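Local coordinates for protein hydrolase, alpha/beta hydrolase FOLD family (Staphylococcus aureus, PDB 2XMZ) that probably catalyses the formation of 2-succinyl-6-hydroxy-2,4-cyclohexadiene-1-carboxylate, a step of menaquinone biosynthesis, at residues T4-Y9 with L77-D82; N34-F39 with V45-L50; D67-L72 with G94-Y99; L98-A101 with P107-N110. All blocks are in the same frame, centred on the assembly; numbering follows the deposited sequence. Where two conformers were deposited one is given.

Contact 1 of 4, residues T4-Y9 with L77-D82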
loop_
_atom_site.group_PDB
_atom_site.type_symbol
_atom_site.label_atom_id
_atom_site.label_comp_id
_atom_site.label_asym_id
_atom_site.label_seq_id
_atom_site.Cartn_x
_atom_site.Cartn_y
_atom_site.Cartn_z
ATOM N N THR A 4 -10.443 13.623 8.533
ATOM C CA THR A 4 -10.923 13.052 7.238
ATOM C C THR A 4 -10.048 11.967 6.568
ATOM O O THR A 4 -10.522 11.208 5.704
ATOM C CB THR A 4 -11.332 14.161 6.181
ATOM O OG1 THR A 4 -10.185 14.930 5.782
ATOM C CG2 THR A 4 -12.395 15.100 6.746
ATOM N N HIS A 5 -8.786 11.885 6.982
ATOM C CA HIS A 5 -7.811 11.069 6.290
ATOM C C HIS A 5 -7.850 9.597 6.685
ATOM O O HIS A 5 -7.183 8.807 6.075
ATOM C CB HIS A 5 -6.391 11.646 6.438
ATOM C CG HIS A 5 -5.846 11.604 7.837
ATOM N ND1 HIS A 5 -6.524 12.112 8.924
ATOM C CD2 HIS A 5 -4.662 11.144 8.312
ATOM C CE1 HIS A 5 -5.793 11.944 10.012
ATOM N NE2 HIS A 5 -4.653 11.370 9.666
ATOM N N TYR A 6 -8.628 9.239 7.707
ATOM C CA TYR A 6 -8.819 7.822 8.030
ATOM C C TYR A 6 -10.264 7.517 8.415
ATOM O O TYR A 6 -10.968 8.379 8.939
ATOM C CB TYR A 6 -7.815 7.343 9.102
ATOM C CG TYR A 6 -8.221 7.622 10.534
ATOM C CD1 TYR A 6 -7.976 8.864 11.124
ATOM C CD2 TYR A 6 -8.839 6.641 11.300
ATOM C CE1 TYR A 6 -8.357 9.129 12.433
ATOM C CE2 TYR A 6 -9.227 6.889 12.612
ATOM C CZ TYR A 6 -8.974 8.133 13.172
ATOM O OH TYR A 6 -9.353 8.378 14.469
ATOM N N LYS A 7 -10.697 6.289 8.134
ATOM C CA LYS A 7 -12.043 5.831 8.489
ATOM C C LYS A 7 -11.951 4.558 9.346
ATOM O O LYS A 7 -11.103 3.691 9.115
ATOM C CB LYS A 7 -12.895 5.607 7.234
ATOM C CG LYS A 7 -13.038 6.864 6.316
ATOM C CD LYS A 7 -13.325 6.475 4.867
ATOM C CE LYS A 7 -13.297 7.676 3.923
ATOM N NZ LYS A 7 -14.452 8.585 4.136
ATOM N N PHE A 8 -12.805 4.476 10.360
ATOM C CA PHE A 8 -12.832 3.330 11.259
ATOM C C PHE A 8 -14.175 2.664 11.077
ATOM O O PHE A 8 -15.234 3.323 11.135
ATOM C CB PHE A 8 -12.670 3.771 12.722
ATOM C CG PHE A 8 -12.592 2.632 13.692
ATOM C CD1 PHE A 8 -11.358 2.127 14.083
ATOM C CD2 PHE A 8 -13.751 2.053 14.209
ATOM C CE1 PHE A 8 -11.268 1.069 14.977
ATOM C CE2 PHE A 8 -13.670 0.979 15.110
ATOM C CZ PHE A 8 -12.431 0.494 15.493
ATOM N N TYR A 9 -14.119 1.362 10.848
ATOM C CA TYR A 9 -15.295 0.541 10.662
ATOM C C TYR A 9 -15.346 -0.441 11.819
ATOM O O TYR A 9 -14.502 -1.333 11.914
ATOM C CB TYR A 9 -15.212 -0.197 9.318
ATOM C CG TYR A 9 -15.088 0.733 8.127
ATOM C CD1 TYR A 9 -16.235 1.200 7.461
ATOM C CD2 TYR A 9 -13.834 1.152 7.664
ATOM C CE1 TYR A 9 -16.132 2.045 6.372
ATOM C CE2 TYR A 9 -13.721 2.019 6.564
ATOM C CZ TYR A 9 -14.879 2.449 5.927
ATOM O OH TYR A 9 -14.799 3.281 4.842
ATOM N N LEU A 77 -2.640 5.277 15.030
ATOM C CA LEU A 77 -2.491 3.988 15.699
ATOM C C LEU A 77 -2.432 4.049 17.218
ATOM O O LEU A 77 -2.801 3.085 17.883
ATOM C CB LEU A 77 -1.298 3.218 15.120
ATOM C CG LEU A 77 -1.474 2.908 13.619
ATOM C CD1 LEU A 77 -0.256 2.190 13.080
ATOM C CD2 LEU A 77 -2.763 2.095 13.339
ATOM N N ASP A 78 -1.977 5.176 17.757
ATOM C CA ASP A 78 -1.902 5.369 19.196
ATOM C C ASP A 78 -3.261 5.128 19.880
ATOM O O ASP A 78 -3.314 4.625 20.994
ATOM C CB ASP A 78 -1.383 6.771 19.535
ATOM C CG ASP A 78 -1.139 6.949 21.012
ATOM O OD1 ASP A 78 -0.069 6.519 21.484
ATOM O OD2 ASP A 78 -2.026 7.484 21.709
ATOM N N LYS A 79 -4.353 5.460 19.194
ATOM C CA LYS A 79 -5.694 5.280 19.752
ATOM C C LYS A 79 -6.065 3.799 19.823
ATOM O O LYS A 79 -7.058 3.440 20.446
ATOM C CB LYS A 79 -6.725 6.040 18.918
ATOM C CG LYS A 79 -6.331 7.477 18.599
ATOM C CD LYS A 79 -7.147 8.013 17.431
ATOM C CE LYS A 79 -6.519 9.261 16.833
ATOM N NZ LYS A 79 -6.563 10.440 17.757
ATOM N N TYR A 80 -5.271 2.944 19.180
ATOM C CA TYR A 80 -5.568 1.513 19.155
ATOM C C TYR A 80 -4.358 0.676 19.536
ATOM O O TYR A 80 -4.308 -0.525 19.268
ATOM C CB TYR A 80 -6.132 1.118 17.785
ATOM C CG TYR A 80 -7.077 2.167 17.219
ATOM C CD1 TYR A 80 -8.417 2.242 17.621
ATOM C CD2 TYR A 80 -6.617 3.109 16.300
ATOM C CE1 TYR A 80 -9.275 3.236 17.104
ATOM C CE2 TYR A 80 -7.454 4.091 15.788
ATOM C CZ TYR A 80 -8.773 4.146 16.188
ATOM O OH TYR A 80 -9.561 5.136 15.642
ATOM N N LYS A 81 -3.391 1.313 20.189
ATOM C CA LYS A 81 -2.149 0.645 20.589
ATOM C C LYS A 81 -2.357 -0.618 21.422
ATOM O O LYS A 81 -1.519 -1.503 21.391
ATOM C CB LYS A 81 -1.226 1.610 21.350
ATOM C CG LYS A 81 -1.730 2.022 22.716
ATOM C CD LYS A 81 -1.092 3.311 23.192
ATOM C CE LYS A 81 -1.946 3.947 24.289
ATOM N NZ LYS A 81 -2.070 5.433 24.122
ATOM N N ASP A 82 -3.457 -0.704 22.165
ATOM C CA ASP A 82 -3.671 -1.864 23.043
ATOM C C ASP A 82 -4.383 -3.009 22.308
ATOM O O ASP A 82 -4.531 -4.112 22.841
ATOM C CB ASP A 82 -4.382 -1.453 24.331
ATOM C CG ASP A 82 -3.570 -0.433 25.159
ATOM O OD1 ASP A 82 -2.325 -0.584 25.290
ATOM O OD2 ASP A 82 -4.193 0.522 25.692
#

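Contact 2 of 4, residues N34-F39 with V45-L50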
loop_
_atom_site.group_PDB
_atom_site.type_symbol
_atom_site.label_atom_id
_atom_site.label_comp_id
_atom_site.label_asym_id
_atom_site.label_seq_id
_atom_site.Cartn_x
_atom_site.Cartn_y
_atom_site.Cartn_z
ATOM N N ASN A 34 -15.049 -2.738 -1.487
ATOM C CA ASN A 34 -15.780 -4.007 -1.571
ATOM C C ASN A 34 -15.201 -5.086 -0.659
ATOM O O ASN A 34 -15.693 -6.210 -0.652
ATOM C CB ASN A 34 -15.810 -4.509 -3.023
ATOM C CG ASN A 34 -14.415 -4.812 -3.563
ATOM O OD1 ASN A 34 -14.172 -5.884 -4.133
ATOM N ND2 ASN A 34 -13.483 -3.876 -3.363
ATOM N N HIS A 35 -14.161 -4.736 0.101
ATOM C CA HIS A 35 -13.464 -5.680 0.982
ATOM C C HIS A 35 -13.842 -5.501 2.443
ATOM O O HIS A 35 -13.812 -6.457 3.220
ATOM C CB HIS A 35 -11.947 -5.513 0.869
ATOM C CG HIS A 35 -11.395 -5.848 -0.479
ATOM N ND1 HIS A 35 -11.063 -7.134 -0.846
ATOM C CD2 HIS A 35 -11.103 -5.066 -1.543
ATOM C CE1 HIS A 35 -10.596 -7.132 -2.083
ATOM N NE2 HIS A 35 -10.615 -5.890 -2.532
ATOM N N ILE A 36 -14.147 -4.261 2.816
ATOM C CA ILE A 36 -14.362 -3.877 4.207
ATOM C C ILE A 36 -15.312 -4.842 4.923
ATOM O O ILE A 36 -14.972 -5.356 5.993
ATOM C CB ILE A 36 -14.909 -2.417 4.317
ATOM C CG1 ILE A 36 -13.949 -1.408 3.667
ATOM C CG2 ILE A 36 -15.243 -2.036 5.761
ATOM C CD1 ILE A 36 -12.490 -1.614 3.944
ATOM N N GLU A 37 -16.475 -5.088 4.321
ATOM C CA GLU A 37 -17.498 -5.955 4.918
ATOM C C GLU A 37 -17.031 -7.394 5.096
ATOM O O GLU A 37 -17.457 -8.068 6.028
ATOM C CB GLU A 37 -18.793 -5.906 4.120
ATOM C CG GLU A 37 -19.559 -4.623 4.332
ATOM C CD GLU A 37 -21.022 -4.752 3.980
ATOM O OE1 GLU A 37 -21.716 -5.601 4.584
ATOM O OE2 GLU A 37 -21.488 -3.995 3.102
ATOM N N LYS A 38 -16.139 -7.852 4.226
ATOM C CA LYS A 38 -15.592 -9.202 4.359
ATOM C C LYS A 38 -14.751 -9.316 5.639
ATOM O O LYS A 38 -14.633 -10.395 6.205
ATOM C CB LYS A 38 -14.764 -9.614 3.125
ATOM C CG LYS A 38 -15.409 -9.262 1.775
ATOM C CD LYS A 38 -16.498 -10.243 1.368
ATOM C CE LYS A 38 -17.373 -9.645 0.271
ATOM N NZ LYS A 38 -16.580 -8.801 -0.675
ATOM N N PHE A 39 -14.195 -8.197 6.108
ATOM C CA PHE A 39 -13.378 -8.217 7.329
ATOM C C PHE A 39 -14.096 -7.780 8.606
ATOM O O PHE A 39 -13.839 -8.345 9.670
ATOM C CB PHE A 39 -12.040 -7.497 7.116
ATOM C CG PHE A 39 -11.226 -8.091 5.990
ATOM C CD1 PHE A 39 -10.514 -9.269 6.180
ATOM C CD2 PHE A 39 -11.232 -7.513 4.734
ATOM C CE1 PHE A 39 -9.804 -9.851 5.137
ATOM C CE2 PHE A 39 -10.503 -8.076 3.679
ATOM C CZ PHE A 39 -9.795 -9.258 3.885
ATOM N N VAL A 45 -11.839 -2.495 11.231
ATOM C CA VAL A 45 -11.093 -2.096 10.026
ATOM C C VAL A 45 -10.868 -0.599 10.022
ATOM O O VAL A 45 -11.795 0.171 10.274
ATOM C CB VAL A 45 -11.800 -2.526 8.694
ATOM C CG1 VAL A 45 -11.070 -1.922 7.473
ATOM C CG2 VAL A 45 -11.903 -4.055 8.578
ATOM N N ILE A 46 -9.628 -0.207 9.722
ATOM C CA ILE A 46 -9.275 1.178 9.499
ATOM C C ILE A 46 -8.713 1.311 8.089
ATOM O O ILE A 46 -7.927 0.486 7.630
ATOM C CB ILE A 46 -8.202 1.686 10.495
ATOM C CG1 ILE A 46 -8.755 1.676 11.918
ATOM C CG2 ILE A 46 -7.732 3.111 10.130
ATOM C CD1 ILE A 46 -7.680 1.871 12.986
ATOM N N THR A 47 -9.132 2.359 7.396
ATOM C CA THR A 47 -8.492 2.696 6.146
ATOM C C THR A 47 -7.892 4.055 6.368
ATOM O O THR A 47 -8.491 4.882 7.063
ATOM C CB THR A 47 -9.487 2.726 4.972
ATOM O OG1 THR A 47 -10.511 3.674 5.234
ATOM C CG2 THR A 47 -10.096 1.329 4.723
ATOM N N ILE A 48 -6.717 4.276 5.780
ATOM C CA ILE A 48 -6.013 5.543 5.879
ATOM C C ILE A 48 -5.623 5.997 4.464
ATOM O O ILE A 48 -5.027 5.239 3.684
ATOM C CB ILE A 48 -4.738 5.428 6.743
ATOM C CG1 ILE A 48 -5.070 4.873 8.138
ATOM C CG2 ILE A 48 -4.039 6.806 6.865
ATOM C CD1 ILE A 48 -3.794 4.488 8.968
ATOM N N ASP A 49 -5.989 7.230 4.162
ATOM C CA ASP A 49 -5.519 7.919 2.977
ATOM C C ASP A 49 -4.147 8.525 3.254
ATOM O O ASP A 49 -3.987 9.287 4.200
ATOM C CB ASP A 49 -6.506 9.014 2.580
ATOM C CG ASP A 49 -7.727 8.468 1.880
ATOM O OD1 ASP A 49 -7.709 7.280 1.512
ATOM O OD2 ASP A 49 -8.712 9.215 1.714
ATOM N N LEU A 50 -3.173 8.181 2.429
ATOM C CA LEU A 50 -1.804 8.631 2.622
ATOM C C LEU A 50 -1.655 10.065 2.073
ATOM O O LEU A 50 -2.530 10.545 1.320
ATOM C CB LEU A 50 -0.818 7.632 1.971
ATOM C CG LEU A 50 -0.771 6.267 2.705
ATOM C CD1 LEU A 50 -0.188 5.137 1.842
ATOM C CD2 LEU A 50 -0.002 6.402 4.036
#

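Contact 3 of 4, residues D67-L72 with G94-Y99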
loop_
_atom_site.group_PDB
_atom_site.type_symbol
_atom_site.label_atom_id
_atom_site.label_comp_id
_atom_site.label_asym_id
_atom_site.label_seq_id
_atom_site.Cartn_x
_atom_site.Cartn_y
_atom_site.Cartn_z
ATOM N N ASP A 67 9.315 9.874 7.565
ATOM C CA ASP A 67 9.210 10.175 8.980
ATOM C C ASP A 67 7.926 10.947 9.257
ATOM O O ASP A 67 7.261 10.703 10.261
ATOM C CB ASP A 67 10.397 10.988 9.494
ATOM C CG ASP A 67 10.290 11.279 10.991
ATOM O OD1 ASP A 67 10.150 12.454 11.383
ATOM O OD2 ASP A 67 10.314 10.324 11.786
ATOM N N TYR A 68 7.584 11.857 8.352
ATOM C CA TYR A 68 6.272 12.521 8.364
ATOM C C TYR A 68 5.118 11.517 8.328
ATOM O O TYR A 68 4.183 11.600 9.123
ATOM C CB TYR A 68 6.137 13.505 7.194
ATOM C CG TYR A 68 4.785 14.197 7.153
ATOM C CD1 TYR A 68 4.565 15.396 7.859
ATOM C CD2 TYR A 68 3.729 13.658 6.411
ATOM C CE1 TYR A 68 3.313 16.037 7.838
ATOM C CE2 TYR A 68 2.478 14.287 6.372
ATOM C CZ TYR A 68 2.278 15.466 7.090
ATOM O OH TYR A 68 1.049 16.066 7.042
ATOM N N ILE A 69 5.173 10.587 7.393
ATOM C CA ILE A 69 4.125 9.561 7.276
ATOM C C ILE A 69 4.082 8.667 8.524
ATOM O O ILE A 69 2.997 8.317 9.001
ATOM C CB ILE A 69 4.297 8.713 6.014
ATOM C CG1 ILE A 69 4.085 9.579 4.777
ATOM C CG2 ILE A 69 3.305 7.513 5.996
ATOM C CD1 ILE A 69 4.862 9.099 3.599
ATOM N N THR A 70 5.247 8.324 9.060
ATOM C CA THR A 70 5.317 7.551 10.317
ATOM C C THR A 70 4.620 8.273 11.455
ATOM O O THR A 70 3.858 7.649 12.202
ATOM C CB THR A 70 6.764 7.252 10.678
ATOM O OG1 THR A 70 7.282 6.425 9.649
ATOM C CG2 THR A 70 6.893 6.514 12.061
ATOM N N THR A 71 4.879 9.579 11.593
ATOM C CA THR A 71 4.198 10.372 12.609
ATOM C C THR A 71 2.697 10.378 12.406
ATOM O O THR A 71 1.925 10.223 13.344
ATOM C CB THR A 71 4.721 11.813 12.645
ATOM O OG1 THR A 71 6.079 11.786 13.082
ATOM C CG2 THR A 71 3.897 12.682 13.614
ATOM N N LEU A 72 2.295 10.592 11.165
ATOM C CA LEU A 72 0.911 10.522 10.774
ATOM C C LEU A 72 0.267 9.235 11.263
ATOM O O LEU A 72 -0.814 9.250 11.890
ATOM C CB LEU A 72 0.857 10.584 9.245
ATOM C CG LEU A 72 -0.439 10.765 8.486
ATOM C CD1 LEU A 72 -0.079 11.347 7.104
ATOM C CD2 LEU A 72 -1.209 9.424 8.348
ATOM N N GLY A 94 2.443 -0.364 0.821
ATOM C CA GLY A 94 3.293 -1.418 1.386
ATOM C C GLY A 94 4.675 -0.914 1.706
ATOM O O GLY A 94 5.317 -1.432 2.621
ATOM N N ARG A 95 5.129 0.098 0.956
ATOM C CA ARG A 95 6.429 0.725 1.239
ATOM C C ARG A 95 6.333 1.484 2.549
ATOM O O ARG A 95 7.219 1.414 3.391
ATOM C CB ARG A 95 6.887 1.647 0.101
ATOM C CG ARG A 95 7.071 0.902 -1.249
ATOM C CD ARG A 95 7.726 1.768 -2.326
ATOM N NE ARG A 95 6.891 2.858 -2.872
ATOM C CZ ARG A 95 7.001 4.145 -2.525
ATOM N NH1 ARG A 95 7.898 4.517 -1.608
ATOM N NH2 ARG A 95 6.236 5.074 -3.121
ATOM N N VAL A 96 5.220 2.177 2.722
ATOM C CA VAL A 96 4.910 2.804 3.985
ATOM C C VAL A 96 4.762 1.750 5.109
ATOM O O VAL A 96 5.292 1.951 6.203
ATOM C CB VAL A 96 3.667 3.713 3.870
ATOM C CG1 VAL A 96 3.247 4.253 5.239
ATOM C CG2 VAL A 96 3.955 4.849 2.908
ATOM N N ALA A 97 4.102 0.629 4.838
ATOM C CA ALA A 97 3.896 -0.368 5.885
ATOM C C ALA A 97 5.212 -1.008 6.293
ATOM O O ALA A 97 5.456 -1.271 7.478
ATOM C CB ALA A 97 2.870 -1.437 5.456
ATOM N N LEU A 98 6.096 -1.246 5.326
ATOM C CA LEU A 98 7.427 -1.780 5.685
ATOM C C LEU A 98 8.211 -0.774 6.523
ATOM O O LEU A 98 8.798 -1.129 7.547
ATOM C CB LEU A 98 8.222 -2.114 4.410
ATOM C CG LEU A 98 7.936 -3.494 3.808
ATOM C CD1 LEU A 98 8.512 -3.577 2.392
ATOM C CD2 LEU A 98 8.534 -4.569 4.652
ATOM N N TYR A 99 8.187 0.500 6.110
ATOM C CA TYR A 99 8.888 1.541 6.851
ATOM C C TYR A 99 8.337 1.606 8.256
ATOM O O TYR A 99 9.099 1.730 9.247
ATOM C CB TYR A 99 8.785 2.908 6.150
ATOM C CG TYR A 99 9.679 3.948 6.788
ATOM C CD1 TYR A 99 10.971 4.149 6.330
ATOM C CD2 TYR A 99 9.237 4.706 7.871
ATOM C CE1 TYR A 99 11.819 5.099 6.915
ATOM C CE2 TYR A 99 10.085 5.665 8.481
ATOM C CZ TYR A 99 11.370 5.844 7.992
ATOM O OH TYR A 99 12.214 6.772 8.562
#

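Contact 4 of 4, residues L98-A101 with P107-N110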
loop_
_atom_site.group_PDB
_atom_site.type_symbol
_atom_site.label_atom_id
_atom_site.label_comp_id
_atom_site.label_asym_id
_atom_site.label_seq_id
_atom_site.Cartn_x
_atom_site.Cartn_y
_atom_site.Cartn_z
ATOM N N LEU A 98 6.096 -1.246 5.326
ATOM C CA LEU A 98 7.427 -1.780 5.685
ATOM C C LEU A 98 8.211 -0.774 6.523
ATOM O O LEU A 98 8.798 -1.129 7.547
ATOM C CB LEU A 98 8.222 -2.114 4.410
ATOM C CG LEU A 98 7.936 -3.494 3.808
ATOM C CD1 LEU A 98 8.512 -3.577 2.392
ATOM C CD2 LEU A 98 8.534 -4.569 4.652
ATOM N N TYR A 99 8.187 0.500 6.110
ATOM C CA TYR A 99 8.888 1.541 6.851
ATOM C C TYR A 99 8.337 1.606 8.256
ATOM O O TYR A 99 9.099 1.730 9.247
ATOM C CB TYR A 99 8.785 2.908 6.150
ATOM C CG TYR A 99 9.679 3.948 6.788
ATOM C CD1 TYR A 99 10.971 4.149 6.330
ATOM C CD2 TYR A 99 9.237 4.706 7.871
ATOM C CE1 TYR A 99 11.819 5.099 6.915
ATOM C CE2 TYR A 99 10.085 5.665 8.481
ATOM C CZ TYR A 99 11.370 5.844 7.992
ATOM O OH TYR A 99 12.214 6.772 8.562
ATOM N N TYR A 100 7.019 1.494 8.361
ATOM C CA TYR A 100 6.385 1.596 9.640
ATOM C C TYR A 100 6.683 0.392 10.524
ATOM O O TYR A 100 6.890 0.562 11.716
ATOM C CB TYR A 100 4.870 1.809 9.546
ATOM C CG TYR A 100 4.334 2.304 10.863
ATOM C CD1 TYR A 100 4.332 3.671 11.167
ATOM C CD2 TYR A 100 3.884 1.404 11.843
ATOM C CE1 TYR A 100 3.857 4.120 12.397
ATOM C CE2 TYR A 100 3.411 1.837 13.046
ATOM C CZ TYR A 100 3.411 3.206 13.325
ATOM O OH TYR A 100 2.945 3.632 14.538
ATOM N N ALA A 101 6.700 -0.806 9.944
ATOM C CA ALA A 101 7.048 -2.023 10.699
ATOM C C ALA A 101 8.424 -1.914 11.322
ATOM O O ALA A 101 8.666 -2.482 12.381
ATOM C CB ALA A 101 6.975 -3.286 9.808
ATOM N N PRO A 107 3.840 -0.441 18.187
ATOM C CA PRO A 107 4.132 -1.803 17.695
ATOM C C PRO A 107 2.908 -2.436 17.018
ATOM O O PRO A 107 1.787 -2.392 17.554
ATOM C CB PRO A 107 4.473 -2.581 18.978
ATOM C CG PRO A 107 4.892 -1.493 19.981
ATOM C CD PRO A 107 4.019 -0.308 19.647
ATOM N N ILE A 108 3.131 -3.010 15.847
ATOM C CA ILE A 108 2.095 -3.745 15.157
ATOM C C ILE A 108 2.139 -5.223 15.571
ATOM O O ILE A 108 3.150 -5.701 16.090
ATOM C CB ILE A 108 2.188 -3.538 13.638
ATOM C CG1 ILE A 108 3.489 -4.117 13.045
ATOM C CG2 ILE A 108 2.026 -2.021 13.290
ATOM C CD1 ILE A 108 3.424 -4.180 11.508
ATOM N N SER A 109 1.035 -5.926 15.370
ATOM C CA SER A 109 0.936 -7.324 15.705
ATOM C C SER A 109 1.315 -8.203 14.526
ATOM O O SER A 109 2.028 -9.176 14.699
ATOM C CB SER A 109 -0.470 -7.644 16.172
ATOM O OG SER A 109 -0.574 -7.325 17.547
ATOM N N ASN A 110 0.840 -7.832 13.340
ATOM C CA ASN A 110 1.089 -8.570 12.086
ATOM C C ASN A 110 1.309 -7.590 10.942
ATOM O O ASN A 110 0.894 -6.409 11.010
ATOM C CB ASN A 110 -0.108 -9.461 11.686
ATOM C CG ASN A 110 -0.517 -10.433 12.774
ATOM O OD1 ASN A 110 0.149 -11.440 13.013
ATOM N ND2 ASN A 110 -1.642 -10.158 13.411
#

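Contact 1 of 4, residues T4-Y9 with L77-D82
The rings of F8 and Y80 lie almost parallel, their planes 14° apart, but they are slid so far along each other that little of either overlaps; the centroids are 5.3 Å apart. In the alpha/beta hydrolase fold of this protein, the contact joins the outermost, antiparallel strand 6-9 to the loop that leads from helix 66-77 into strand 84-90. One face of the Y80 ring is lined by K79, whose CB sits 3.7 Å above the plane, over the ring centre. Y6 meets Y80 differently: the Y80 hydroxyl comes up to the edge of the Y6 ring, near its plane, with Y80 OH 3.5 Å from Y6 CE2. At another part of that edge lies H5 CE1, also in plane.

Y6 and F8, two apart on the strand, both send their CB toward that loop, which is consistent with Y80 meeting both. F8 CG is anti to the backbone N (chi1 -176°), which carries the ring out toward Y80; the two side chains slide past each other in opposite directions. F8 and Y80 also both pack on I46 of strand 44-48, which ties the aromatic pair to the sheet.

Polar contributions are modest. The two tyrosine oxygens, Y6 OH and Y80 OH, form a weak hydrogen bond at 3.5 Å, and none of the touching residues is fully buried. The K79 chain adds aliphatic carbon: its CD lies 3.7 Å from Y6 OH. The nearest carbon pair between the two slid rings is F8 CE1 to Y80 CE1, at 3.6 Å.

Contact 2 of 4, residues N34-F39 with V45-L50
I36 reaches strand 44-48 at two points with a single methyl group. Its side chain runs slantwise across V45 and at about a right angle to T47, and CD1 touches both, 3.8 Å from V45 CG1 and 3.9 Å from T47 CG2. V45, pointing at the helix, divides its branches between two partners: CG1, anti to the backbone N (chi1 173°), meets I36, whereas CG2 turns to F39 and lies 3.7 Å from F39 CB. F39 takes part through that CB alone, for its ring heads away from the strand toward I259 and L260 of helix 252-266.

This packing belongs to a beta-alpha-beta crossover in which strand 17-22, the short helix 36-40 and strand 44-48 follow one another. The helix sits close to the sheet, with the CA atoms of I36 and V45 6.9 Å apart. Y9 of the edge strand also packs on I36.

T47 contributes its methyl carbon rather than its hydroxyl to I36, and no hydrogen bond spans the two segments. All four touching residues are buried, so the helix is held to the sheet here by apolar packing, through the methyls of I36, V45 and T47 and the CB of F39.

Contact 3 of 4, residues D67-L72 with G94-Y99
Helices 66-77 and 92-103 cross near I69 and V96 at a steep angle: the axes of the short segments come within 10.2 Å, with a signed crossing angle of -79°. The closest backbone approaches are matched by two side-chain meetings, I69 with V96 and T70 with Y99, each pair crossing at about a right angle.

I69 and V96 touch methyl to methyl. I69 CG2 lies only 3.3 Å from V96 CG1, tighter than usual for two carbons, while V96 CG2 stands back at 4.1 Å from the same I69 CG2. Both of the closely meeting methyls are the branch anti to its own backbone N, and both CB atoms point across the interface, which brings the two methyls together although the side chains cross at about a right angle.

At the second meeting the T70 hydroxyl faces the rim of the Y99 ring. T70 OG1 is near the ring plane, 3.1 Å from Y99 CE2 and 3.2 Å from Y99 CD2, so it abuts the C-H edge rather than a face. The chi1 of T70, -64°, leaves OG1 beside its own backbone N, and its hydrogen bond goes to the carbonyl of F66, one turn back in the helix. That bond probably helps to hold the oxygen against the tyrosine edge.

F66 extends the packing by meeting the Y99 ring and touching V96, and L73 of the same helix touches V96 too. V96 further contacts residues of the probable nucleophile elbow, the strand-to-helix turn before helix 92-103. A97 and L98 of that helix lean on L111 and L113 of strand 110-114.

Contact 4 of 4, residues L98-A101 with P107-N110
The hydroxyl of Y100, whose ring edge meets I108, is gripped by two partners beyond the contact: hydrogen bonds tie Y100 OH to the carboxylate oxygen OD1 of D74 and to the backbone N of I106. Two bonds at its far end probably restrict how far the ring can swing.

I108 comes to the edge of that ring, near its plane. Its CG2 is 4.1 Å from Y100 CE2 and 4.2 Å from Y100 CD2, so the methyl meets one side of the aromatic rim and neither face. Y100 and I108 run past each other in opposite directions. The other branch of I108 is directed by a chi1 of 65°, which sets CG1 between the backbone N and the carbonyl carbon; from there CD1 reaches A101, 4.0 Å from A101 CB. One isoleucine therefore touches two consecutive helical residues, and the distances describe easy van der Waals packing with no hydrogen bond across it.

The contact folds the loop after helix 92-103 back onto that helix just before strand 110-114 begins. I108 and Y100 also share L87 of strand 84-90, while Y100 packs on L73 and L77 of helix 66-77, placing its ring between the two helices and the sheet.

How the contacts relate
From the N terminus, strand 6-9 closes the longest loop when contact 1 brings it to residues 77-82. Contact 2 nests inside that loop as a short closure between helix 36-40 and strand 44-48, and backbone pairing of 6-9 with 44-48 joins the two contacts in one sheet. Contact 3 opens at 67-72, within the same loop, and closes at 94-99, beyond its end, so contacts 1 and 3 cross. Contact 4 begins where contact 3 ends, sharing L98 and Y99, and closes a small loop at 107-110. L50 packs on I69 and V96, linking contacts 2 and 3, and L77 on Y100 links contacts 1 and 4.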